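Local atomic coordinates of glucose-6-phosphate isomerase (Thermus thermophilus, PDB entry 1ZZG), a protein that probably interconverts glucose 6-phosphate and fructose 6-phosphate, a reversible step shared by glycolysis and gluconeogenesis. Residues P289-Q292 with H293-Q297; V249-E252 with R253-H256; A83-A86 with A87-S91; A122-S126 with G127-E131; G336-L339 with F340-L343. All blocks are in the same frame, centred on the assembly; numbering follows the deposited sequence.

Interaction 1: P289-Q292 with H293-Q297; sequences PKDQ and HAQVQ
Gln295 lays its side chain beside that of Asp291, both pointing the same way. Its CB lies 4.1 Å from Asp291 O. CG comes next and passes 3.5 Å from Asp291 OD1. The chain is extended beyond CG. CD lies 3.8 Å from Asp291 OD1 and carries an amide turned 79° against the carboxylate. At the tip, Gln295 NE2 donates to Asp291 OD1 at 3.0 Å. This bond is nearly straight, at 172°, and OD1 lies in the plane of the amide. NE2, however, reaches OD1 from above the carboxylate plane. NE2 also bonds to Pro285 O, and Asp291 OD2 accepts from Leu287 N, which ties the pair to strand 278-287. Replaced by an alanine, Gln295 would probably leave Asp291 OD1 and Pro285 O without their shared donor, the carboxylate then held by Leu287 N at OD2. The stretch links that strand to helix 296-301 through the 3-10 turn 290-292. Asp291 O is central to the link. It accepts from Gln295 N at 3.0 Å and from Val296 N at 2.9 Å, the latter almost in line with the C=O bond. Val296 also sets CG2 3.3 Å from Gln292 CA. Water 1 donates to Gln292 O and accepts from Gln297 N. The His293 ring brings its edge to the backbone, with CD2 3.5 Å from Pro289 O. His293 NE2 bonds to Glu131 of the second subunit.

Interaction 2: V249-E252 with R253-H256; sequences VYSE and RLSH
The flat carbonyl group of Glu252 is met on one face by Ser255. Ser255 N donates to Glu252 O at 2.9 Å from well above the carbonyl plane, 68° out of it. Ser255 CB sits close by, 3.1 Å from the same Glu252 O. The bond from Ser255 N to Glu252 O closes a type I beta turn from Glu252 to Ser255. The turn lies between strand 244-249 and helix 257-269. Just before it, Tyr250 is the centre of an inverse gamma turn, with a weak bond of 3.1 Å from Ser251 N to Val249 O. The two turns thus follow each other between the strand and the helix.

Ser251 points its side chain into the bend. Its OG is anti to the backbone N, chi1 174°, which brings it near Leu254 N. Leu254 N gives Ser251 OG a weak hydrogen bond of 3.3 Å. Arg253 CB lies 3.8 Å from the same OG. Glu102 of the second subunit also bonds to Ser251 OG, and it accepts from Glu252 N and Arg253 N.

The apolar part is small. Val249 and Leu254 cross at about a right angle. Val249 CG1 lies 3.9 Å from Leu254 CB and equally far from Leu254 CD1. The longer polar chains have partners beyond the two segments. Glu252 OE1 makes a salt bridge with Lys290, and the Arg253 guanidinium donates through NH2 to Ala87 O on helix 79-88.

Interaction 3: A83-A86 with A87-S91; sequences ALEA and AFNES
Glu85 and Asn89 are joined side chain to side chain in the region where helix 79-88 leads into the following loop. The helix is the crossover of a beta-alpha-beta unit between strands 68-72 and 94-98.

The polar contact is one short bond. Asn89 ND2 donates to Glu85 OE2 at 2.7 Å, in an almost straight bond. OE2 is met on its anti side, somewhat out of the carboxylate plane, while it lies nearly in the plane of the amide. The two flat groups stand 83° apart. With Glu85 CG anti to the backbone N, a bend at chi2 of -92° brings the carboxylate alongside Asn89, one turn further on. Both ends have further partners. Glu85 OE1 bonds to Tyr97 OH, and Asn89 bonds through OD1 to Gly92 N and through ND2 to Val93 O.

The backbone adds helical bonds. Phe88 N donates to Leu84 O at 2.9 Å, and Ala87 N gives the same oxygen a weak bond of 3.2 Å.

The apolar contact lies on another side of the helix. Leu84 CD2 approaches Phe88 CE2 to 4.1 Å, where the two side chains cross obliquely. Met378, Pro371 and Val374 of helix 371-391 pack against this pair. Phe88 CD2 also lies 3.3 Å from Leu84 O. One face of the Phe88 ring is covered by its neighbour: Ala87 CB sits 3.9 Å above the plane, over the ring centre.

Interaction 4: A122-S126 with G127-E131; sequences AVSKS and GSTAE
After Ser124 the chain folds back through Gly127, whose phi of 81° favours glycine, and it reaches the helix N-cap position at Thr129. Ser124 OG points into this bend. It accepts from Gly127 N at 2.8 Å and shares a weak bond of 3.3 Å with Thr129 OG1. Ser126 makes a further bond within the turn. Its OG, held between its backbone N and carbonyl carbon (chi1 70°), accepts from Ser128 N at 3.1 Å in a fairly straight bond. Water 2 joins Ser126 OG to Thr129 OG1, weakly at the threonine. Thr129 N is buried and has no partner in the model. With an alanine in place of Ser124, Gly127 N would probably lose its acceptor and Thr129 OG1 its weak hydroxyl partner, and the bend could shift. In relatives with the SIS fold, a serine- and threonine-rich loop of this kind holds the sugar phosphate, and the same role is probable here. The Thr129 side chain is about 6 Å from that of Lys406, a predicted active-site residue. The loop joins strand 118-124 of the parallel sheet to helix 130-147, in a beta-alpha-beta unit completed by strand 155-159. Leu166 and Pro165 of helix 165-173 pack against Ser124 and Ser128.

Interaction 5: G336-L339 with F340-L343; sequences GKTL and FQLL
Thr338 and Gln341 set their side chains at about a right angle, each turned to the backbone of the other. Thr338 OG1 accepts from Gln341 N at 2.9 Å. It can do so because chi1 is 69°, with OG1 between the backbone N and the carbonyl carbon. The same OG1 lies only 3.0 Å from Gln341 CB. Gln341 returns the bond. Its chain runs extended, with CG anti to the backbone N, and its OE1 accepts from Thr338 N at 3.2 Å. The N-H comes from above the plane of the glutamine carbonyl, 38° out of it.

Lys337 lies obliquely across Gln341. Its CB is 3.5 Å from Gln341 OE1, and its CD is 3.5 Å from Gln341 NE2. These are contacts of the aliphatic part of the lysine with the amide. The bend at chi2 lays CD against the amide. The end of the chain then leads away, and NZ makes a weak bond to Leu413 O of the second subunit.

The backbone takes up helical bonding at once. Leu342 N donates to Thr338 O at 3.1 Å, and Leu343 N to Leu339 O at 2.9 Å. Asp319 adds a second grip on this start: OD2 bonds to Thr338 OG1 and OD1 accepts from Phe340 N. Leu339, Phe340, Leu342 and Leu343 pack against Ile106, Pro103, Ala134 and Val101 of the second subunit.

The reciprocal pair is a capping box, with Thr338 as the N-cap of helix 339-356.

In the fold
Interactions 1 and 2 are buried, while 3, 4 and 5 are only partly so. Interactions 1, 2 and 5 meet near the second subunit: a salt bridge and the bond of Gln292 with Tyr250 join 1 to 2, and Leu343 packs on both Pro289 and Tyr250. Interaction 3 touches this group through interaction 2. Interactions 3 and 4 belong to units of the same parallel sheet. Within one chain interaction 4 lies far from interaction 5, their centres about 44 Å apart, but across the dimer it meets interaction 1. Interactions 1 and 3 pair a carboxylate with an amide. Interaction 5 caps a helix start, interaction 2 closes a turn, and interaction 4 uses small hydroxyls close to the predicted active site.

Interaction 1: P289-Q292 with H293-Q297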
loop_
_atom_site.group_PDB
_atom_site.type_symbol
_atom_site.label_atom_id
_atom_site.label_comp_id
_atom_site.label_asym_id
_atom_site.label_seq_id
_atom_site.Cartn_x
_atom_site.Cartn_y
_atom_site.Cartn_z
ATOM N N PRO A 289 2.796 -13.192 -2.795
ATOM C CA PRO A 289 4.240 -13.335 -2.578
ATOM C C PRO A 289 5.129 -12.122 -2.893
ATOM O O PRO A 289 6.333 -12.162 -2.628
ATOM C CB PRO A 289 4.592 -14.518 -3.469
ATOM C CG PRO A 289 3.732 -14.253 -4.668
ATOM C CD PRO A 289 2.391 -13.861 -4.047
ATOM N N LYS A 290 4.559 -11.045 -3.435
ATOM C CA LYS A 290 5.378 -9.886 -3.805
ATOM C C LYS A 290 6.314 -9.364 -2.707
ATOM O O LYS A 290 7.428 -8.917 -2.997
ATOM C CB LYS A 290 4.502 -8.733 -4.341
ATOM C CG LYS A 290 3.724 -7.961 -3.281
ATOM C CD LYS A 290 2.871 -6.847 -3.901
ATOM C CE LYS A 290 1.776 -7.416 -4.800
ATOM N NZ LYS A 290 0.836 -6.381 -5.330
ATOM N N ASP A 291 5.894 -9.424 -1.448
ATOM C CA ASP A 291 6.768 -8.935 -0.393
ATOM C C ASP A 291 7.903 -9.883 -0.001
ATOM O O ASP A 291 8.700 -9.580 0.888
ATOM C CB ASP A 291 5.948 -8.495 0.819
ATOM C CG ASP A 291 5.465 -7.062 0.677
ATOM O OD1 ASP A 291 6.319 -6.198 0.376
ATOM O OD2 ASP A 291 4.259 -6.793 0.852
ATOM N N GLN A 292 7.983 -11.024 -0.680
ATOM C CA GLN A 292 9.074 -11.964 -0.447
ATOM C C GLN A 292 10.227 -11.312 -1.211
ATOM O O GLN A 292 11.400 -11.654 -1.034
ATOM C CB GLN A 292 8.761 -13.336 -1.060
ATOM C CG GLN A 292 7.543 -14.045 -0.465
ATOM C CD GLN A 292 7.137 -15.297 -1.240
ATOM O OE1 GLN A 292 6.103 -15.905 -0.955
ATOM N NE2 GLN A 292 7.947 -15.682 -2.226
ATOM N N HIS A 293 9.859 -10.347 -2.054
ATOM C CA HIS A 293 10.799 -9.609 -2.887
ATOM C C HIS A 293 10.887 -8.153 -2.437
ATOM O O HIS A 293 11.080 -7.262 -3.272
ATOM C CB HIS A 293 10.338 -9.628 -4.353
ATOM C CG HIS A 293 10.094 -10.997 -4.906
ATOM N ND1 HIS A 293 11.043 -11.693 -5.621
ATOM C CD2 HIS A 293 8.999 -11.794 -4.860
ATOM C CE1 HIS A 293 10.544 -12.858 -5.996
ATOM N NE2 HIS A 293 9.305 -12.944 -5.548
ATOM N N ALA A 294 10.729 -7.895 -1.139
ATOM C CA ALA A 294 10.802 -6.521 -0.655
ATOM C C ALA A 294 10.974 -6.380 0.854
ATOM O O ALA A 294 11.856 -5.656 1.317
ATOM C CB ALA A 294 9.566 -5.739 -1.109
ATOM N N GLN A 295 10.134 -7.055 1.630
ATOM C CA GLN A 295 10.234 -6.940 3.079
ATOM C C GLN A 295 10.732 -8.196 3.787
ATOM O O GLN A 295 11.301 -8.108 4.879
ATOM C CB GLN A 295 8.883 -6.530 3.666
ATOM C CG GLN A 295 8.337 -5.230 3.104
ATOM C CD GLN A 295 7.047 -4.805 3.783
ATOM O OE1 GLN A 295 7.050 -4.347 4.928
ATOM N NE2 GLN A 295 5.934 -4.958 3.080
ATOM N N VAL A 296 10.521 -9.354 3.174
ATOM C CA VAL A 296 10.936 -10.617 3.771
ATOM C C VAL A 296 12.425 -10.667 4.090
ATOM O O VAL A 296 12.825 -11.291 5.073
ATOM C CB VAL A 296 10.557 -11.807 2.864
ATOM C CG1 VAL A 296 11.228 -13.083 3.360
ATOM C CG2 VAL A 296 9.044 -11.990 2.870
ATOM N N GLN A 297 13.246 -10.017 3.265
ATOM C CA GLN A 297 14.688 -9.998 3.504
ATOM C C GLN A 297 14.941 -9.436 4.901
ATOM O O GLN A 297 15.726 -9.992 5.670
ATOM C CB GLN A 297 15.395 -9.148 2.436
ATOM C CG GLN A 297 16.847 -8.782 2.743
ATOM C CD GLN A 297 17.729 -9.983 3.060
ATOM O OE1 GLN A 297 17.705 -10.998 2.354
ATOM N NE2 GLN A 297 18.528 -9.863 4.120
HETATM O O HOH W 1 12.547 -9.627 0.352
#

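Interaction 2: V249-E252 with R253-H256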
loop_
_atom_site.group_PDB
_atom_site.type_symbol
_atom_site.label_atom_id
_atom_site.label_comp_id
_atom_site.label_asym_id
_atom_site.label_seq_id
_atom_site.Cartn_x
_atom_site.Cartn_y
_atom_site.Cartn_z
ATOM N N VAL A 249 -0.871 -10.577 3.701
ATOM C CA VAL A 249 -1.918 -11.335 3.024
ATOM C C VAL A 249 -1.480 -11.920 1.684
ATOM O O VAL A 249 -1.025 -11.193 0.802
ATOM C CB VAL A 249 -3.160 -10.449 2.784
ATOM C CG1 VAL A 249 -4.272 -11.267 2.144
ATOM C CG2 VAL A 249 -3.627 -9.852 4.097
ATOM N N TYR A 250 -1.625 -13.235 1.540
ATOM C CA TYR A 250 -1.261 -13.917 0.306
ATOM C C TYR A 250 -2.410 -13.960 -0.685
ATOM O O TYR A 250 -3.003 -15.012 -0.923
ATOM C CB TYR A 250 -0.778 -15.342 0.593
ATOM C CG TYR A 250 0.707 -15.392 0.815
ATOM C CD1 TYR A 250 1.270 -14.948 2.010
ATOM C CD2 TYR A 250 1.566 -15.797 -0.211
ATOM C CE1 TYR A 250 2.651 -14.897 2.178
ATOM C CE2 TYR A 250 2.949 -15.748 -0.053
ATOM C CZ TYR A 250 3.483 -15.296 1.139
ATOM O OH TYR A 250 4.850 -15.221 1.281
ATOM N N SER A 251 -2.706 -12.801 -1.259
ATOM C CA SER A 251 -3.776 -12.651 -2.233
ATOM C C SER A 251 -3.660 -11.277 -2.872
ATOM O O SER A 251 -3.240 -10.320 -2.224
ATOM C CB SER A 251 -5.141 -12.776 -1.550
ATOM O OG SER A 251 -6.197 -12.497 -2.458
ATOM N N GLU A 252 -4.009 -11.185 -4.152
ATOM C CA GLU A 252 -3.972 -9.902 -4.839
ATOM C C GLU A 252 -5.377 -9.297 -4.752
ATOM O O GLU A 252 -5.537 -8.079 -4.658
ATOM C CB GLU A 252 -3.544 -10.083 -6.301
ATOM C CG GLU A 252 -3.519 -8.796 -7.129
ATOM C CD GLU A 252 -2.479 -7.771 -6.664
ATOM O OE1 GLU A 252 -1.593 -8.104 -5.843
ATOM O OE2 GLU A 252 -2.546 -6.616 -7.142
ATOM N N ARG A 253 -6.396 -10.151 -4.777
ATOM C CA ARG A 253 -7.777 -9.676 -4.672
ATOM C C ARG A 253 -7.951 -8.919 -3.350
ATOM O O ARG A 253 -8.722 -7.958 -3.268
ATOM C CB ARG A 253 -8.751 -10.857 -4.726
ATOM C CG ARG A 253 -8.760 -11.601 -6.059
ATOM C CD ARG A 253 -9.633 -12.834 -5.955
ATOM N NE ARG A 253 -10.998 -12.473 -5.589
ATOM C CZ ARG A 253 -11.870 -13.307 -5.038
ATOM N NH1 ARG A 253 -11.515 -14.559 -4.784
ATOM N NH2 ARG A 253 -13.100 -12.890 -4.750
ATOM N N LEU A 254 -7.224 -9.358 -2.328
ATOM C CA LEU A 254 -7.269 -8.728 -1.008
ATOM C C LEU A 254 -6.102 -7.758 -0.801
ATOM O O LEU A 254 -5.703 -7.502 0.332
ATOM C CB LEU A 254 -7.215 -9.790 0.091
ATOM C CG LEU A 254 -8.428 -10.688 0.332
ATOM C CD1 LEU A 254 -8.104 -11.659 1.460
ATOM C CD2 LEU A 254 -9.645 -9.842 0.697
ATOM N N SER A 255 -5.560 -7.219 -1.887
ATOM C CA SER A 255 -4.423 -6.300 -1.794
ATOM C C SER A 255 -4.680 -5.044 -0.955
ATOM O O SER A 255 -3.741 -4.390 -0.511
ATOM C CB SER A 255 -3.978 -5.875 -3.197
ATOM O OG SER A 255 -4.939 -5.036 -3.803
ATOM N N HIS A 256 -5.944 -4.699 -0.739
ATOM C CA HIS A 256 -6.257 -3.502 0.035
ATOM C C HIS A 256 -6.670 -3.793 1.476
ATOM O O HIS A 256 -6.942 -2.866 2.246
ATOM C CB HIS A 256 -7.341 -2.696 -0.684
ATOM C CG HIS A 256 -6.877 -2.106 -1.980
ATOM N ND1 HIS A 256 -6.221 -0.897 -2.054
ATOM C CD2 HIS A 256 -6.898 -2.599 -3.242
ATOM C CE1 HIS A 256 -5.855 -0.670 -3.302
ATOM N NE2 HIS A 256 -6.253 -1.688 -4.044
#

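Interaction 3: A83-A86 with A87-S91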
loop_
_atom_site.group_PDB
_atom_site.type_symbol
_atom_site.label_atom_id
_atom_site.label_comp_id
_atom_site.label_asym_id
_atom_site.label_seq_id
_atom_site.Cartn_x
_atom_site.Cartn_y
_atom_site.Cartn_z
ATOM N N ALA A 83 -10.930 -2.244 0.302
ATOM C CA ALA A 83 -10.593 -3.631 0.578
ATOM C C ALA A 83 -11.634 -4.608 0.026
ATOM O O ALA A 83 -11.282 -5.625 -0.572
ATOM C CB ALA A 83 -10.429 -3.835 2.083
ATOM N N LEU A 84 -12.913 -4.288 0.219
ATOM C CA LEU A 84 -14.007 -5.147 -0.230
ATOM C C LEU A 84 -14.262 -5.122 -1.742
ATOM O O LEU A 84 -14.402 -6.177 -2.383
ATOM C CB LEU A 84 -15.289 -4.777 0.528
ATOM C CG LEU A 84 -15.290 -5.086 2.035
ATOM C CD1 LEU A 84 -16.490 -4.425 2.712
ATOM C CD2 LEU A 84 -15.319 -6.599 2.254
ATOM N N GLU A 85 -14.323 -3.924 -2.316
ATOM C CA GLU A 85 -14.569 -3.784 -3.748
ATOM C C GLU A 85 -13.461 -4.394 -4.600
ATOM O O GLU A 85 -13.730 -4.994 -5.637
ATOM C CB GLU A 85 -14.749 -2.307 -4.106
ATOM C CG GLU A 85 -15.127 -2.036 -5.568
ATOM C CD GLU A 85 -13.925 -1.793 -6.460
ATOM O OE1 GLU A 85 -13.055 -0.986 -6.066
ATOM O OE2 GLU A 85 -13.852 -2.394 -7.560
ATOM N N ALA A 86 -12.215 -4.246 -4.161
ATOM C CA ALA A 86 -11.086 -4.788 -4.905
ATOM C C ALA A 86 -11.155 -6.310 -4.938
ATOM O O ALA A 86 -10.771 -6.942 -5.918
ATOM C CB ALA A 86 -9.775 -4.341 -4.268
ATOM N N ALA A 87 -11.664 -6.895 -3.861
ATOM C CA ALA A 87 -11.746 -8.343 -3.766
ATOM C C ALA A 87 -12.992 -8.972 -4.386
ATOM O O ALA A 87 -12.952 -10.121 -4.836
ATOM C CB ALA A 87 -11.638 -8.762 -2.304
ATOM N N PHE A 88 -14.088 -8.225 -4.438
ATOM C CA PHE A 88 -15.322 -8.802 -4.943
ATOM C C PHE A 88 -16.049 -8.082 -6.070
ATOM O O PHE A 88 -17.259 -8.242 -6.216
ATOM C CB PHE A 88 -16.276 -9.003 -3.762
ATOM C CG PHE A 88 -15.650 -9.724 -2.601
ATOM C CD1 PHE A 88 -15.138 -11.010 -2.761
ATOM C CD2 PHE A 88 -15.560 -9.117 -1.352
ATOM C CE1 PHE A 88 -14.548 -11.687 -1.692
ATOM C CE2 PHE A 88 -14.974 -9.781 -0.272
ATOM C CZ PHE A 88 -14.464 -11.071 -0.440
ATOM N N ASN A 89 -15.340 -7.299 -6.872
ATOM C CA ASN A 89 -16.011 -6.612 -7.964
ATOM C C ASN A 89 -16.359 -7.635 -9.048
ATOM O O ASN A 89 -15.475 -8.208 -9.684
ATOM C CB ASN A 89 -15.124 -5.512 -8.547
ATOM C CG ASN A 89 -15.885 -4.600 -9.493
ATOM O OD1 ASN A 89 -16.651 -5.070 -10.334
ATOM N ND2 ASN A 89 -15.677 -3.293 -9.361
ATOM N N GLU A 90 -17.652 -7.866 -9.246
ATOM C CA GLU A 90 -18.123 -8.822 -10.245
ATOM C C GLU A 90 -18.798 -8.115 -11.417
ATOM O O GLU A 90 -18.819 -8.629 -12.535
ATOM C CB GLU A 90 -19.153 -9.778 -9.629
ATOM C CG GLU A 90 -18.711 -10.558 -8.402
ATOM C CD GLU A 90 -17.573 -11.514 -8.694
ATOM O OE1 GLU A 90 -17.519 -12.039 -9.827
ATOM O OE2 GLU A 90 -16.743 -11.752 -7.786
ATOM N N SER A 91 -19.350 -6.935 -11.151
ATOM C CA SER A 91 -20.089 -6.169 -12.152
ATOM C C SER A 91 -19.273 -5.438 -13.208
ATOM O O SER A 91 -19.763 -5.183 -14.303
ATOM C CB SER A 91 -20.986 -5.151 -11.449
ATOM O OG SER A 91 -20.201 -4.142 -10.844
#

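Interaction 4: A122-S126 with G127-E131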
loop_
_atom_site.group_PDB
_atom_site.type_symbol
_atom_site.label_atom_id
_atom_site.label_comp_id
_atom_site.label_asym_id
_atom_site.label_seq_id
_atom_site.Cartn_x
_atom_site.Cartn_y
_atom_site.Cartn_z
ATOM N N ALA A 122 -20.855 10.469 -1.298
ATOM C CA ALA A 122 -20.119 11.221 -0.287
ATOM C C ALA A 122 -20.271 10.485 1.039
ATOM O O ALA A 122 -21.374 10.385 1.582
ATOM C CB ALA A 122 -20.668 12.624 -0.172
ATOM N N VAL A 123 -19.155 9.987 1.561
ATOM C CA VAL A 123 -19.163 9.222 2.798
ATOM C C VAL A 123 -18.359 9.867 3.918
ATOM O O VAL A 123 -17.163 10.130 3.766
ATOM C CB VAL A 123 -18.595 7.806 2.563
ATOM C CG1 VAL A 123 -18.890 6.924 3.773
ATOM C CG2 VAL A 123 -19.186 7.207 1.284
ATOM N N SER A 124 -19.023 10.107 5.045
ATOM C CA SER A 124 -18.387 10.702 6.221
ATOM C C SER A 124 -19.302 10.521 7.430
ATOM O O SER A 124 -20.472 10.903 7.385
ATOM C CB SER A 124 -18.132 12.194 5.999
ATOM O OG SER A 124 -17.611 12.791 7.178
ATOM N N LYS A 125 -18.778 9.942 8.509
ATOM C CA LYS A 125 -19.587 9.730 9.706
ATOM C C LYS A 125 -19.994 11.063 10.332
ATOM O O LYS A 125 -21.176 11.309 10.558
ATOM C CB LYS A 125 -18.830 8.889 10.742
ATOM C CG LYS A 125 -19.637 8.641 12.013
ATOM C CD LYS A 125 -18.860 7.817 13.036
ATOM C CE LYS A 125 -19.657 7.640 14.325
ATOM N NZ LYS A 125 -20.898 6.847 14.103
ATOM N N SER A 126 -19.009 11.918 10.600
ATOM C CA SER A 126 -19.264 13.230 11.198
ATOM C C SER A 126 -19.908 14.141 10.163
ATOM O O SER A 126 -20.645 15.071 10.504
ATOM C CB SER A 126 -17.954 13.869 11.657
ATOM O OG SER A 126 -17.173 14.235 10.531
ATOM N N GLY A 127 -19.614 13.867 8.894
ATOM C CA GLY A 127 -20.154 14.666 7.813
ATOM C C GLY A 127 -19.383 15.958 7.603
ATOM O O GLY A 127 -19.708 16.740 6.711
ATOM N N SER A 128 -18.349 16.185 8.406
ATOM C CA SER A 128 -17.571 17.410 8.280
ATOM C C SER A 128 -16.090 17.208 7.958
ATOM O O SER A 128 -15.312 18.155 8.019
ATOM C CB SER A 128 -17.699 18.240 9.562
ATOM O OG SER A 128 -17.054 17.602 10.652
ATOM N N THR A 129 -15.692 15.989 7.614
ATOM C CA THR A 129 -14.288 15.730 7.297
ATOM C C THR A 129 -13.830 16.655 6.172
ATOM O O THR A 129 -14.394 16.646 5.084
ATOM C CB THR A 129 -14.083 14.265 6.895
ATOM O OG1 THR A 129 -14.437 13.429 8.002
ATOM C CG2 THR A 129 -12.629 14.006 6.514
ATOM N N ALA A 130 -12.800 17.448 6.449
ATOM C CA ALA A 130 -12.286 18.428 5.492
ATOM C C ALA A 130 -12.073 17.935 4.060
ATOM O O ALA A 130 -12.622 18.503 3.114
ATOM C CB ALA A 130 -10.990 19.037 6.031
ATOM N N GLU A 131 -11.280 16.882 3.901
ATOM C CA GLU A 131 -10.978 16.346 2.574
ATOM C C GLU A 131 -12.214 15.985 1.761
ATOM O O GLU A 131 -12.277 16.239 0.554
ATOM C CB GLU A 131 -10.059 15.114 2.692
ATOM C CG GLU A 131 -8.705 15.414 3.327
ATOM C CD GLU A 131 -8.689 15.181 4.826
ATOM O OE1 GLU A 131 -9.743 15.348 5.478
ATOM O OE2 GLU A 131 -7.610 14.840 5.355
HETATM O O HOH W 2 -14.651 12.745 11.240
#

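Interaction 5: G336-L339 with F340-L343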
loop_
_atom_site.group_PDB
_atom_site.type_symbol
_atom_site.label_atom_id
_atom_site.label_comp_id
_atom_site.label_asym_id
_atom_site.label_seq_id
_atom_site.Cartn_x
_atom_site.Cartn_y
_atom_site.Cartn_z
ATOM N N GLY A 336 2.328 -27.741 -15.777
ATOM C CA GLY A 336 1.443 -28.735 -15.195
ATOM C C GLY A 336 0.864 -28.311 -13.860
ATOM O O GLY A 336 -0.241 -28.718 -13.507
ATOM N N LYS A 337 1.610 -27.506 -13.109
ATOM C CA LYS A 337 1.141 -27.013 -11.814
ATOM C C LYS A 337 0.161 -25.880 -12.091
ATOM O O LYS A 337 0.091 -25.391 -13.218
ATOM C CB LYS A 337 2.307 -26.462 -10.989
ATOM C CG LYS A 337 3.542 -27.351 -10.954
ATOM C CD LYS A 337 3.241 -28.722 -10.373
ATOM C CE LYS A 337 4.492 -29.588 -10.361
ATOM N NZ LYS A 337 4.192 -30.991 -9.971
ATOM N N THR A 338 -0.587 -25.460 -11.072
ATOM C CA THR A 338 -1.544 -24.363 -11.230
ATOM C C THR A 338 -1.013 -23.090 -10.561
ATOM O O THR A 338 -0.091 -23.140 -9.745
ATOM C CB THR A 338 -2.917 -24.694 -10.592
ATOM O OG1 THR A 338 -2.789 -24.726 -9.164
ATOM C CG2 THR A 338 -3.427 -26.044 -11.085
ATOM N N LEU A 339 -1.596 -21.949 -10.915
ATOM C CA LEU A 339 -1.179 -20.682 -10.330
ATOM C C LEU A 339 -1.459 -20.679 -8.830
ATOM O O LEU A 339 -0.623 -20.242 -8.038
ATOM C CB LEU A 339 -1.902 -19.507 -11.003
ATOM C CG LEU A 339 -1.436 -19.176 -12.428
ATOM C CD1 LEU A 339 -2.160 -17.943 -12.946
ATOM C CD2 LEU A 339 0.064 -18.938 -12.425
ATOM N N PHE A 340 -2.629 -21.171 -8.433
ATOM C CA PHE A 340 -2.945 -21.202 -7.008
ATOM C C PHE A 340 -1.989 -22.146 -6.282
ATOM O O PHE A 340 -1.573 -21.882 -5.152
ATOM C CB PHE A 340 -4.374 -21.669 -6.758
ATOM C CG PHE A 340 -4.778 -21.567 -5.315
ATOM C CD1 PHE A 340 -5.242 -20.359 -4.795
ATOM C CD2 PHE A 340 -4.618 -22.651 -4.457
ATOM C CE1 PHE A 340 -5.537 -20.231 -3.439
ATOM C CE2 PHE A 340 -4.909 -22.534 -3.098
ATOM C CZ PHE A 340 -5.369 -21.320 -2.589
ATOM N N GLN A 341 -1.653 -23.254 -6.933
ATOM C CA GLN A 341 -0.735 -24.227 -6.349
ATOM C C GLN A 341 0.582 -23.525 -6.022
ATOM O O GLN A 341 1.189 -23.766 -4.977
ATOM C CB GLN A 341 -0.487 -25.367 -7.337
ATOM C CG GLN A 341 0.209 -26.577 -6.744
ATOM C CD GLN A 341 0.451 -27.659 -7.779
ATOM O OE1 GLN A 341 -0.184 -27.676 -8.839
ATOM N NE2 GLN A 341 1.362 -28.580 -7.473
ATOM N N LEU A 342 1.020 -22.653 -6.927
ATOM C CA LEU A 342 2.258 -21.903 -6.726
ATOM C C LEU A 342 2.085 -20.936 -5.555
ATOM O O LEU A 342 2.917 -20.876 -4.652
ATOM C CB LEU A 342 2.623 -21.114 -7.990
ATOM C CG LEU A 342 3.877 -20.236 -7.884
ATOM C CD1 LEU A 342 5.058 -21.061 -7.378
ATOM C CD2 LEU A 342 4.190 -19.624 -9.239
ATOM N N LEU A 343 0.997 -20.179 -5.592
ATOM C CA LEU A 343 0.679 -19.210 -4.549
ATOM C C LEU A 343 0.740 -19.875 -3.178
ATOM O O LEU A 343 1.419 -19.393 -2.271
ATOM C CB LEU A 343 -0.720 -18.631 -4.802
ATOM C CG LEU A 343 -1.394 -17.725 -3.765
ATOM C CD1 LEU A 343 -0.435 -16.635 -3.311
ATOM C CD2 LEU A 343 -2.665 -17.109 -4.381
#